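Local coordinates for protein alternansucrase (Leuconostoc mesenteroides, PDB 6HVG) that is a large multidomain enzyme of glycosyl hydrolase family 70, in which choline-binding-type repeats accompany a TIM-barrel region, at residues I246-I251 with D271-R276; Y278-P281 with A286-N289; I855-G860 with V1010-S1015; F886-M891 with A1018-T1023. One frame throughout, in Å; residues are numbered along the deposited sequence.

Contact 1 (I246-I251 with D271-R276); sequences IGLQTI and DVNNKR
Leu248 meets Val272 and Asn273 across a choline-binding-type repeat, where the run into the short strand 249-251 faces the turn joining strands 268-270 and 277-279. The contact is small, on the surface and made by side chains alone. Within 246-251, Ile246 O receives Gln249 NE2 at 3.3 Å; the donor stands well above the carbonyl plane. With this bond the folded-back glutamine side chain spans Gly247, whose phi is positive.

Leu248 comes next and carries the contact. Its CB faces Val272 CG1 at 3.9 Å, and CG anti to the backbone N (chi1 -165°) sends the branched end on to Asn273, with CD2 lying 4.0 Å from ND2. The leucine and asparagine side chains cross at about a right angle, and the methyl merely packs against the amide nitrogen. Gln249 and Thr250 continue into the strand, which pairs with strand 254-256; Leu248 and Thr250 both rest on Leu255 there, while Val272 leans on Tyr257.

The facing turn is braced at its own ends. Asp271 and Arg276, at its two extremities, form a salt bridge, and Glu291 holds the arginine through NE. The carboxylate of Asp271 lies at the edge of the guanidinium group, in its plane, with OD2 2.7 Å from Arg276 NH1.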
loop_
_atom_site.group_PDB
_atom_site.type_symbol
_atom_site.label_atom_id
_atom_site.label_comp_id
_atom_site.label_asym_id
_atom_site.label_seq_id
_atom_site.Cartn_x
_atom_site.Cartn_y
_atom_site.Cartn_z
ATOM N N ILE A 246 -40.304 -22.739 24.660
ATOM C CA ILE A 246 -40.375 -22.045 25.919
ATOM C C ILE A 246 -39.793 -22.910 27.021
ATOM O O ILE A 246 -39.957 -24.113 27.009
ATOM C CB ILE A 246 -41.866 -21.792 26.243
ATOM C CG1 ILE A 246 -42.512 -21.017 25.097
ATOM C CG2 ILE A 246 -42.031 -21.061 27.580
ATOM C CD1 ILE A 246 -44.014 -20.882 25.261
ATOM N N GLY A 247 -39.154 -22.286 28.000
ATOM C CA GLY A 247 -38.598 -23.000 29.134
ATOM C C GLY A 247 -37.233 -23.542 28.784
ATOM O O GLY A 247 -36.636 -23.179 27.759
ATOM N N LEU A 248 -36.761 -24.446 29.629
ATOM C CA LEU A 248 -35.429 -24.986 29.481
ATOM C C LEU A 248 -35.385 -25.910 28.266
ATOM O O LEU A 248 -36.299 -26.685 28.032
ATOM C CB LEU A 248 -35.056 -25.741 30.749
ATOM C CG LEU A 248 -33.583 -26.095 30.960
ATOM C CD1 LEU A 248 -32.727 -24.839 31.188
ATOM C CD2 LEU A 248 -33.488 -27.082 32.118
ATOM N N GLN A 249 -34.332 -25.802 27.476
ATOM C CA GLN A 249 -34.221 -26.578 26.254
ATOM C C GLN A 249 -32.766 -26.905 25.962
ATOM O O GLN A 249 -31.879 -26.133 26.294
ATOM C CB GLN A 249 -34.765 -25.761 25.084
ATOM C CG GLN A 249 -36.240 -25.423 25.177
ATOM C CD GLN A 249 -37.099 -26.656 25.202
ATOM O OE1 GLN A 249 -36.826 -27.625 24.521
ATOM N NE2 GLN A 249 -38.112 -26.644 26.015
ATOM N N THR A 250 -32.528 -28.029 25.302
ATOM C CA THR A 250 -31.197 -28.341 24.826
ATOM C C THR A 250 -31.225 -28.306 23.316
ATOM O O THR A 250 -32.028 -28.989 22.724
ATOM C CB THR A 250 -30.694 -29.702 25.349
ATOM O OG1 THR A 250 -31.040 -29.839 26.739
ATOM C CG2 THR A 250 -29.177 -29.804 25.191
ATOM N N ILE A 251 -30.354 -27.511 22.701
ATOM C CA ILE A 251 -30.323 -27.364 21.251
ATOM C C ILE A 251 -28.893 -27.540 20.763
ATOM O O ILE A 251 -27.965 -26.944 21.326
ATOM C CB ILE A 251 -30.843 -25.981 20.813
ATOM C CG1 ILE A 251 -32.179 -25.671 21.514
ATOM C CG2 ILE A 251 -30.984 -25.910 19.295
ATOM C CD1 ILE A 251 -32.881 -24.425 21.006
ATOM N N ASP A 271 -33.894 -19.132 37.645
ATOM C CA ASP A 271 -34.278 -20.223 38.533
ATOM C C ASP A 271 -35.247 -21.154 37.825
ATOM O O ASP A 271 -36.457 -20.973 37.877
ATOM C CB ASP A 271 -34.896 -19.697 39.829
ATOM C CG ASP A 271 -33.978 -18.762 40.563
ATOM O OD1 ASP A 271 -33.288 -19.201 41.512
ATOM O OD2 ASP A 271 -33.927 -17.581 40.161
ATOM N N VAL A 272 -34.694 -22.147 37.139
ATOM C CA VAL A 272 -35.477 -23.144 36.420
ATOM C C VAL A 272 -35.236 -24.447 37.117
ATOM O O VAL A 272 -34.103 -24.775 37.411
ATOM C CB VAL A 272 -34.997 -23.315 34.971
ATOM C CG1 VAL A 272 -36.018 -24.103 34.154
ATOM C CG2 VAL A 272 -34.710 -21.956 34.365
ATOM N N ASN A 273 -36.298 -25.208 37.317
ATOM C CA ASN A 273 -36.296 -26.373 38.204
ATOM C C ASN A 273 -36.003 -25.940 39.649
ATOM O O ASN A 273 -36.357 -24.829 40.051
ATOM C CB ASN A 273 -35.360 -27.502 37.709
ATOM C CG ASN A 273 -35.698 -27.980 36.295
ATOM O OD1 ASN A 273 -36.832 -27.851 35.808
ATOM N ND2 ASN A 273 -34.699 -28.537 35.625
ATOM N N ASN A 274 -35.388 -26.808 40.441
ATOM C CA ASN A 274 -34.902 -26.385 41.742
ATOM C C ASN A 274 -33.728 -25.416 41.552
ATOM O O ASN A 274 -33.599 -24.419 42.259
ATOM C CB ASN A 274 -34.463 -27.614 42.533
ATOM C CG ASN A 274 -34.103 -27.288 43.963
ATOM O OD1 ASN A 274 -33.422 -26.306 44.226
ATOM N ND2 ASN A 274 -34.553 -28.116 44.898
ATOM N N LYS A 275 -32.953 -25.666 40.506
ATOM C CA LYS A 275 -31.615 -25.113 40.324
ATOM C C LYS A 275 -31.624 -23.657 39.837
ATOM O O LYS A 275 -32.667 -23.068 39.492
ATOM C CB LYS A 275 -30.857 -25.988 39.297
ATOM C CG LYS A 275 -31.232 -27.470 39.412
ATOM C CD LYS A 275 -30.187 -28.446 38.928
ATOM C CE LYS A 275 -30.700 -29.879 39.072
ATOM N NZ LYS A 275 -29.604 -30.869 38.870
ATOM N N ARG A 276 -30.423 -23.100 39.813
ATOM C CA ARG A 276 -30.156 -21.738 39.344
ATOM C C ARG A 276 -29.011 -21.716 38.334
ATOM O O ARG A 276 -27.903 -22.045 38.696
ATOM C CB ARG A 276 -29.767 -20.893 40.552
ATOM C CG ARG A 276 -29.489 -19.424 40.253
ATOM C CD ARG A 276 -29.533 -18.626 41.542
ATOM N NE ARG A 276 -29.303 -17.200 41.326
ATOM C CZ ARG A 276 -30.218 -16.336 40.911
ATOM N NH1 ARG A 276 -31.458 -16.727 40.634
ATOM N NH2 ARG A 276 -29.884 -15.062 40.766
#

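Contact 2 (Y278-P281 with A286-N289); sequences YFAP and AVAN
Tyr278 and Asn289 make the main side-chain meeting, the amide lying over one face of the phenol ring. The course of the two backbones brings Tyr278 CB and Asn289 CB to 3.6 Å. Both side chains then leave with CG anti to the backbone N (chi1 -169° for Tyr278, -153° for Asn289), which lays ring and amide alongside, ND2 over the ring face toward its CD2/CE2 rim. Ring and amide planes are 49° apart, neither stacked flat nor perpendicular. The other end of the amide is engaged elsewhere: OD1 accepts a hydrogen bond from Val315 N, which anchors Asn289. Phe269 adds an edge-to-face ring contact to Tyr278.

Val287 meets the same tyrosine differently, its CG2 lying at the ring edge, 4.0 Å from CD1. That methyl also reaches toward Ala280 CB, at 4.5 Å. Phe279 and Ala286 form a non-hydrogen-bonded antiparallel pair with side chains on the face away from Tyr278, where Phe279 CE1 comes within 4.4 Å of Ala286 CB. Between the backbones, Val287 N donates to Tyr278 O at 3.2 Å, and the CA-H of Ala286 points to the same oxygen. Together these contacts close the beta hairpin of strands 277-279 and 286-293, the kind of building unit from which choline-binding repeats are made.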
loop_
_atom_site.group_PDB
_atom_site.type_symbol
_atom_site.label_atom_id
_atom_site.label_comp_id
_atom_site.label_asym_id
_atom_site.label_seq_id
_atom_site.Cartn_x
_atom_site.Cartn_y
_atom_site.Cartn_z
ATOM N N TYR A 278 -26.734 -19.871 35.087
ATOM C CA TYR A 278 -26.377 -18.653 34.397
ATOM C C TYR A 278 -26.290 -18.979 32.923
ATOM O O TYR A 278 -25.796 -20.050 32.538
ATOM C CB TYR A 278 -25.048 -18.106 34.892
ATOM C CG TYR A 278 -24.759 -16.717 34.397
ATOM C CD1 TYR A 278 -24.061 -16.484 33.203
ATOM C CD2 TYR A 278 -25.194 -15.628 35.120
ATOM C CE1 TYR A 278 -23.805 -15.186 32.769
ATOM C CE2 TYR A 278 -24.951 -14.332 34.694
ATOM C CZ TYR A 278 -24.248 -14.119 33.533
ATOM O OH TYR A 278 -24.004 -12.841 33.137
ATOM N N PHE A 279 -26.771 -18.056 32.098
ATOM C CA PHE A 279 -26.721 -18.226 30.659
ATOM C C PHE A 279 -25.887 -17.137 30.036
ATOM O O PHE A 279 -26.013 -15.970 30.411
ATOM C CB PHE A 279 -28.126 -18.214 30.079
ATOM C CG PHE A 279 -28.971 -19.346 30.563
ATOM C CD1 PHE A 279 -28.971 -20.538 29.881
ATOM C CD2 PHE A 279 -29.736 -19.230 31.718
ATOM C CE1 PHE A 279 -29.720 -21.601 30.329
ATOM C CE2 PHE A 279 -30.500 -20.292 32.173
ATOM C CZ PHE A 279 -30.485 -21.487 31.477
ATOM N N ALA A 280 -25.051 -17.512 29.074
ATOM C CA ALA A 280 -24.051 -16.607 28.512
ATOM C C ALA A 280 -24.625 -15.407 27.730
ATOM O O ALA A 280 -25.720 -15.489 27.178
ATOM C CB ALA A 280 -23.112 -17.390 27.623
ATOM N N PRO A 281 -23.881 -14.283 27.704
ATOM C CA PRO A 281 -24.343 -13.038 27.107
ATOM C C PRO A 281 -24.720 -13.059 25.643
ATOM O O PRO A 281 -25.678 -12.363 25.256
ATOM C CB PRO A 281 -23.146 -12.107 27.282
ATOM C CG PRO A 281 -22.543 -12.547 28.554
ATOM C CD PRO A 281 -22.765 -14.031 28.637
ATOM N N ALA A 286 -25.548 -22.370 28.816
ATOM C CA ALA A 286 -25.310 -22.552 30.242
ATOM C C ALA A 286 -23.822 -22.615 30.531
ATOM O O ALA A 286 -23.087 -23.287 29.816
ATOM C CB ALA A 286 -25.991 -23.814 30.740
ATOM N N VAL A 287 -23.400 -21.895 31.567
ATOM C CA VAL A 287 -22.009 -21.836 31.965
ATOM C C VAL A 287 -21.913 -21.599 33.451
ATOM O O VAL A 287 -22.819 -21.043 34.074
ATOM C CB VAL A 287 -21.247 -20.717 31.252
ATOM C CG1 VAL A 287 -21.091 -21.026 29.775
ATOM C CG2 VAL A 287 -21.946 -19.370 31.461
ATOM N N ALA A 288 -20.798 -22.033 34.011
ATOM C CA ALA A 288 -20.520 -21.791 35.399
ATOM C C ALA A 288 -20.364 -20.277 35.605
ATOM O O ALA A 288 -19.794 -19.550 34.768
ATOM C CB ALA A 288 -19.258 -22.527 35.834
ATOM N N ASN A 289 -20.873 -19.810 36.734
ATOM C CA ASN A 289 -20.752 -18.417 37.083
ATOM C C ASN A 289 -20.805 -18.253 38.579
ATOM O O ASN A 289 -21.244 -19.143 39.326
ATOM C CB ASN A 289 -21.867 -17.600 36.427
ATOM C CG ASN A 289 -21.485 -16.152 36.180
ATOM O OD1 ASN A 289 -20.320 -15.840 35.924
ATOM N ND2 ASN A 289 -22.458 -15.261 36.267
#

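Contact 3 (I855-G860 with V1010-S1015); sequences IKYVSG and VGASDS
This is a surface contact between the end of helix 844-857 and the loop that follows strand 1003-1009, carried by Lys856 and Tyr857 against Ala1012, Ser1013 and Asp1014. Lys856 supplies the polar part. Its chain bends at chi3 and chi4 (144° and 62°), which brings NZ to the carbonyl O of Asp1014 at 2.9 Å. The ammonium stands above the carbonyl plane, 53° out of it. On the way CE passes 3.3 Å from Ser1013 O, so the end of the lysine lies against two successive carbonyls. The Asp1014 carboxylate is not in contact: OD1 stays 5.3 Å from NZ, close enough that its charge would probably still favour the ammonium.

Tyr857 supplies the apolar part. The methyl of Ala1012 approaches the far end of the phenol obliquely, with CB 3.4 Å from CE1 and close to OH as well. Lys856 CB lies over one face of the Tyr857 ring, offset toward its rim.

The ring is further lined by Arg942 of strand 940-947 and by Val1008 and Pro1009 of strand 1003-1009, while Lys856 O receives Gln1016 NE2. The helix end is thereby tied to the antiparallel sheet it leads into and to the loop leaving it.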
loop_
_atom_site.group_PDB
_atom_site.type_symbol
_atom_site.label_atom_id
_atom_site.label_comp_id
_atom_site.label_asym_id
_atom_site.label_seq_id
_atom_site.Cartn_x
_atom_site.Cartn_y
_atom_site.Cartn_z
ATOM N N ILE A 855 -5.994 27.789 -27.299
ATOM C CA ILE A 855 -5.059 28.377 -28.246
ATOM C C ILE A 855 -5.566 29.750 -28.749
ATOM O O ILE A 855 -4.789 30.686 -28.865
ATOM C CB ILE A 855 -4.879 27.436 -29.458
ATOM C CG1 ILE A 855 -4.252 26.109 -29.020
ATOM C CG2 ILE A 855 -4.077 28.129 -30.562
ATOM C CD1 ILE A 855 -4.232 25.025 -30.081
ATOM N N LYS A 856 -6.859 29.832 -29.079
ATOM C CA LYS A 856 -7.481 31.033 -29.651
ATOM C C LYS A 856 -7.702 32.167 -28.656
ATOM O O LYS A 856 -7.497 33.340 -28.987
ATOM C CB LYS A 856 -8.855 30.685 -30.237
ATOM C CG LYS A 856 -8.852 30.134 -31.650
ATOM C CD LYS A 856 -10.270 29.800 -32.101
ATOM C CE LYS A 856 -10.492 30.090 -33.575
ATOM N NZ LYS A 856 -9.618 29.278 -34.459
ATOM N N TYR A 857 -8.177 31.833 -27.457
ATOM C CA TYR A 857 -8.701 32.862 -26.567
ATOM C C TYR A 857 -7.979 33.061 -25.232
ATOM O O TYR A 857 -8.074 34.133 -24.641
ATOM C CB TYR A 857 -10.170 32.593 -26.266
ATOM C CG TYR A 857 -11.036 32.316 -27.474
ATOM C CD1 TYR A 857 -11.602 33.358 -28.202
ATOM C CD2 TYR A 857 -11.309 31.028 -27.867
ATOM C CE1 TYR A 857 -12.428 33.104 -29.279
ATOM C CE2 TYR A 857 -12.112 30.769 -28.952
ATOM C CZ TYR A 857 -12.687 31.815 -29.655
ATOM O OH TYR A 857 -13.466 31.566 -30.751
ATOM N N VAL A 858 -7.265 32.052 -24.734
ATOM C CA VAL A 858 -6.767 32.101 -23.363
ATOM C C VAL A 858 -5.479 32.906 -23.225
ATOM O O VAL A 858 -4.398 32.430 -23.535
ATOM C CB VAL A 858 -6.625 30.700 -22.778
ATOM C CG1 VAL A 858 -5.987 30.741 -21.400
ATOM C CG2 VAL A 858 -8.002 30.052 -22.697
ATOM N N SER A 859 -5.622 34.152 -22.774
ATOM C CA SER A 859 -4.479 34.990 -22.402
ATOM C C SER A 859 -4.925 36.121 -21.497
ATOM O O SER A 859 -6.123 36.301 -21.281
ATOM C CB SER A 859 -3.774 35.562 -23.630
ATOM O OG SER A 859 -2.507 36.120 -23.257
ATOM N N GLY A 860 -3.960 36.885 -20.986
ATOM C CA GLY A 860 -4.235 38.007 -20.121
ATOM C C GLY A 860 -4.502 37.619 -18.693
ATOM O O GLY A 860 -4.383 36.463 -18.295
ATOM N N VAL A 1010 -17.403 36.508 -30.098
ATOM C CA VAL A 1010 -17.605 36.259 -31.511
ATOM C C VAL A 1010 -16.627 37.086 -32.296
ATOM O O VAL A 1010 -16.168 38.110 -31.816
ATOM C CB VAL A 1010 -19.032 36.593 -32.011
ATOM C CG1 VAL A 1010 -20.079 35.980 -31.103
ATOM C CG2 VAL A 1010 -19.241 38.082 -32.146
ATOM N N GLY A 1011 -16.351 36.639 -33.519
ATOM C CA GLY A 1011 -15.462 37.341 -34.439
ATOM C C GLY A 1011 -14.016 36.903 -34.364
ATOM O O GLY A 1011 -13.132 37.593 -34.869
ATOM N N ALA A 1012 -13.765 35.765 -33.723
ATOM C CA ALA A 1012 -12.412 35.235 -33.625
ATOM C C ALA A 1012 -11.941 34.683 -34.968
ATOM O O ALA A 1012 -12.586 33.815 -35.549
ATOM C CB ALA A 1012 -12.353 34.145 -32.560
ATOM N N SER A 1013 -10.812 35.190 -35.443
ATOM C CA SER A 1013 -10.188 34.706 -36.678
ATOM C C SER A 1013 -9.931 33.191 -36.643
ATOM O O SER A 1013 -9.810 32.619 -35.574
ATOM C CB SER A 1013 -8.867 35.444 -36.893
ATOM O OG SER A 1013 -8.067 34.782 -37.842
ATOM N N ASP A 1014 -9.828 32.554 -37.804
ATOM C CA ASP A 1014 -9.587 31.099 -37.881
ATOM C C ASP A 1014 -8.201 30.670 -37.418
ATOM O O ASP A 1014 -8.027 29.578 -36.893
ATOM C CB ASP A 1014 -9.792 30.589 -39.321
ATOM C CG ASP A 1014 -11.264 30.489 -39.712
ATOM O OD1 ASP A 1014 -12.150 30.802 -38.879
ATOM O OD2 ASP A 1014 -11.532 30.104 -40.868
ATOM N N SER A 1015 -7.223 31.538 -37.632
ATOM C CA SER A 1015 -5.852 31.252 -37.287
ATOM C C SER A 1015 -5.438 31.987 -36.015
ATOM O O SER A 1015 -4.254 32.025 -35.683
ATOM C CB SER A 1015 -4.942 31.643 -38.459
ATOM O OG SER A 1015 -5.072 33.018 -38.801
#

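Contact 4 (F886-M891 with A1018-T1023); sequences FGKGIM and ARTVAT
Lys888 reaches across to Ala1018 and Arg1019, and hydrogen bonding to their backbone carbonyls is the chief interaction. NZ donates to Arg1019 O at 2.9 Å and, weakly, to Ala1018 O at 3.1 Å, so one ammonium grips two successive peptide oxygens. Toward Arg1019 O it arrives from above, 63° out of the carbonyl plane, with a C=O...N angle of 117°. The reach depends on an extended chain: CG is anti to the backbone N (chi1 -152°), the next two torsions keep it stretched, and a bend at the last one turns NZ onto the carbonyls.

Van der Waals packing is slight. Lys888 CE comes within 4.0 Å of Thr1020 OG1, the two side chains meeting at a slant, and no bond is made there. Gln908 touches both Lys888 and Ala1018.

A salt bridge lies close by, between Arg1019 NH2 and Asp1017; the arginine's CB points away from the 886-891 segment, and it is the carbonyl of Arg1019 that meets Lys888.

Both segments are loops. The one at 886-891 connects strands 881-885 and 910-915 of the antiparallel sheet; the one at 1018-1023 leads from strand 1003-1009 of that sheet to helix 1038-1041, where Thr1020 N binds Ser1042 OG just beyond the helix.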
loop_
_atom_site.group_PDB
_atom_site.type_symbol
_atom_site.label_atom_id
_atom_site.label_comp_id
_atom_site.label_asym_id
_atom_site.label_seq_id
_atom_site.Cartn_x
_atom_site.Cartn_y
_atom_site.Cartn_z
ATOM N N PHE A 886 -9.080 37.883 -19.727
ATOM C CA PHE A 886 -9.379 39.117 -20.463
ATOM C C PHE A 886 -8.871 39.289 -21.916
ATOM O O PHE A 886 -9.523 39.980 -22.691
ATOM C CB PHE A 886 -8.892 40.307 -19.648
ATOM C CG PHE A 886 -9.455 40.367 -18.268
ATOM C CD1 PHE A 886 -10.816 40.547 -18.064
ATOM C CD2 PHE A 886 -8.628 40.225 -17.167
ATOM C CE1 PHE A 886 -11.346 40.602 -16.783
ATOM C CE2 PHE A 886 -9.149 40.283 -15.882
ATOM C CZ PHE A 886 -10.519 40.474 -15.689
ATOM N N GLY A 887 -7.716 38.731 -22.282
ATOM C CA GLY A 887 -7.113 38.949 -23.600
ATOM C C GLY A 887 -5.646 39.234 -23.438
ATOM O O GLY A 887 -5.191 39.250 -22.327
ATOM N N LYS A 888 -4.902 39.489 -24.508
ATOM C CA LYS A 888 -3.443 39.424 -24.438
ATOM C C LYS A 888 -2.757 40.390 -23.491
ATOM O O LYS A 888 -1.949 39.962 -22.636
ATOM C CB LYS A 888 -2.772 39.525 -25.789
ATOM C CG LYS A 888 -1.431 38.813 -25.785
ATOM C CD LYS A 888 -0.665 39.007 -27.084
ATOM C CE LYS A 888 0.371 37.908 -27.338
ATOM N NZ LYS A 888 -0.228 36.641 -27.864
ATOM N N GLY A 889 -3.033 41.668 -23.595
ATOM C CA GLY A 889 -2.358 42.593 -22.669
ATOM C C GLY A 889 -3.255 43.126 -21.568
ATOM O O GLY A 889 -2.918 44.106 -20.907
ATOM N N ILE A 890 -4.431 42.522 -21.393
ATOM C CA ILE A 890 -5.430 42.997 -20.427
ATOM C C ILE A 890 -5.311 42.212 -19.133
ATOM O O ILE A 890 -5.563 41.022 -19.098
ATOM C CB ILE A 890 -6.870 42.847 -20.957
ATOM C CG1 ILE A 890 -7.022 43.415 -22.384
ATOM C CG2 ILE A 890 -7.861 43.545 -20.044
ATOM C CD1 ILE A 890 -6.675 44.888 -22.528
ATOM N N MET A 891 -4.944 42.898 -18.064
ATOM C CA MET A 891 -4.602 42.252 -16.814
ATOM C C MET A 891 -5.639 42.387 -15.712
ATOM O O MET A 891 -5.564 41.654 -14.741
ATOM C CB MET A 891 -3.247 42.785 -16.326
ATOM C CG MET A 891 -2.168 42.777 -17.409
ATOM S SD MET A 891 -2.051 41.152 -18.193
ATOM C CE MET A 891 -0.447 41.303 -18.988
ATOM N N ALA A 1018 -3.530 33.075 -29.363
ATOM C CA ALA A 1018 -3.369 34.004 -28.230
ATOM C C ALA A 1018 -2.121 33.750 -27.382
ATOM O O ALA A 1018 -1.881 34.436 -26.395
ATOM C CB ALA A 1018 -4.590 33.914 -27.337
ATOM N N ARG A 1019 -1.353 32.743 -27.767
ATOM C CA ARG A 1019 -0.176 32.289 -27.030
ATOM C C ARG A 1019 0.988 33.270 -27.123
ATOM O O ARG A 1019 1.093 34.021 -28.078
ATOM C CB ARG A 1019 0.231 30.903 -27.561
ATOM C CG ARG A 1019 -0.835 29.851 -27.273
ATOM C CD ARG A 1019 -0.453 28.460 -27.750
ATOM N NE ARG A 1019 -0.423 28.384 -29.196
ATOM C CZ ARG A 1019 -0.087 27.310 -29.893
ATOM N NH1 ARG A 1019 0.261 26.175 -29.301
ATOM N NH2 ARG A 1019 -0.104 27.387 -31.210
ATOM N N THR A 1020 1.858 33.240 -26.124
ATOM C CA THR A 1020 3.049 34.061 -26.112
ATOM C C THR A 1020 4.300 33.200 -26.417
ATOM O O THR A 1020 4.539 32.180 -25.776
ATOM C CB THR A 1020 3.172 34.769 -24.753
ATOM O OG1 THR A 1020 1.977 35.522 -24.491
ATOM C CG2 THR A 1020 4.362 35.701 -24.723
ATOM N N VAL A 1021 5.080 33.596 -27.418
ATOM C CA VAL A 1021 6.352 32.943 -27.680
ATOM C C VAL A 1021 7.362 33.321 -26.586
ATOM O O VAL A 1021 7.350 34.430 -26.059
ATOM C CB VAL A 1021 6.871 33.305 -29.088
ATOM C CG1 VAL A 1021 8.297 32.807 -29.314
ATOM C CG2 VAL A 1021 5.938 32.710 -30.145
ATOM N N ALA A 1022 8.211 32.373 -26.216
ATOM C CA ALA A 1022 9.205 32.596 -25.182
ATOM C C ALA A 1022 10.371 33.416 -25.723
ATOM O O ALA A 1022 10.843 33.174 -26.833
ATOM C CB ALA A 1022 9.709 31.267 -24.656
ATOM N N THR A 1023 10.853 34.351 -24.916
ATOM C CA THR A 1023 11.852 35.330 -25.339
ATOM C C THR A 1023 13.294 34.874 -25.094
ATOM O O THR A 1023 13.621 34.332 -24.033
ATOM C CB THR A 1023 11.642 36.668 -24.595
ATOM O OG1 THR A 1023 11.663 36.452 -23.175
ATOM C CG2 THR A 1023 10.312 37.281 -24.991
#

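In the fold
The four contacts form two pairs at opposite sides of the chain. Contacts 1 and 2 share one choline-binding repeat, their centres 12 Å apart, and Leu248 CD1 packs on Phe279 CZ at 4.0 Å. Contacts 3 and 4, centres 11 Å apart, alternate along the chain in the family 70 region; two probable backbone hydrogen bonds link them, Ala1018 N with Ile855 O (2.7 Å) and Gly887 N with Ser859 O (3.1 Å). Along the chain their segments fall between barrel strands 821-825 and 1045-1047, a span that supplies most of the ten-strand antiparallel sheet. Between the pairs, centres stand 83 to 90 Å apart. The calcium ion is held by Glu575, Asp581, Asn625 and Asp1159, none of which belongs to these contacts.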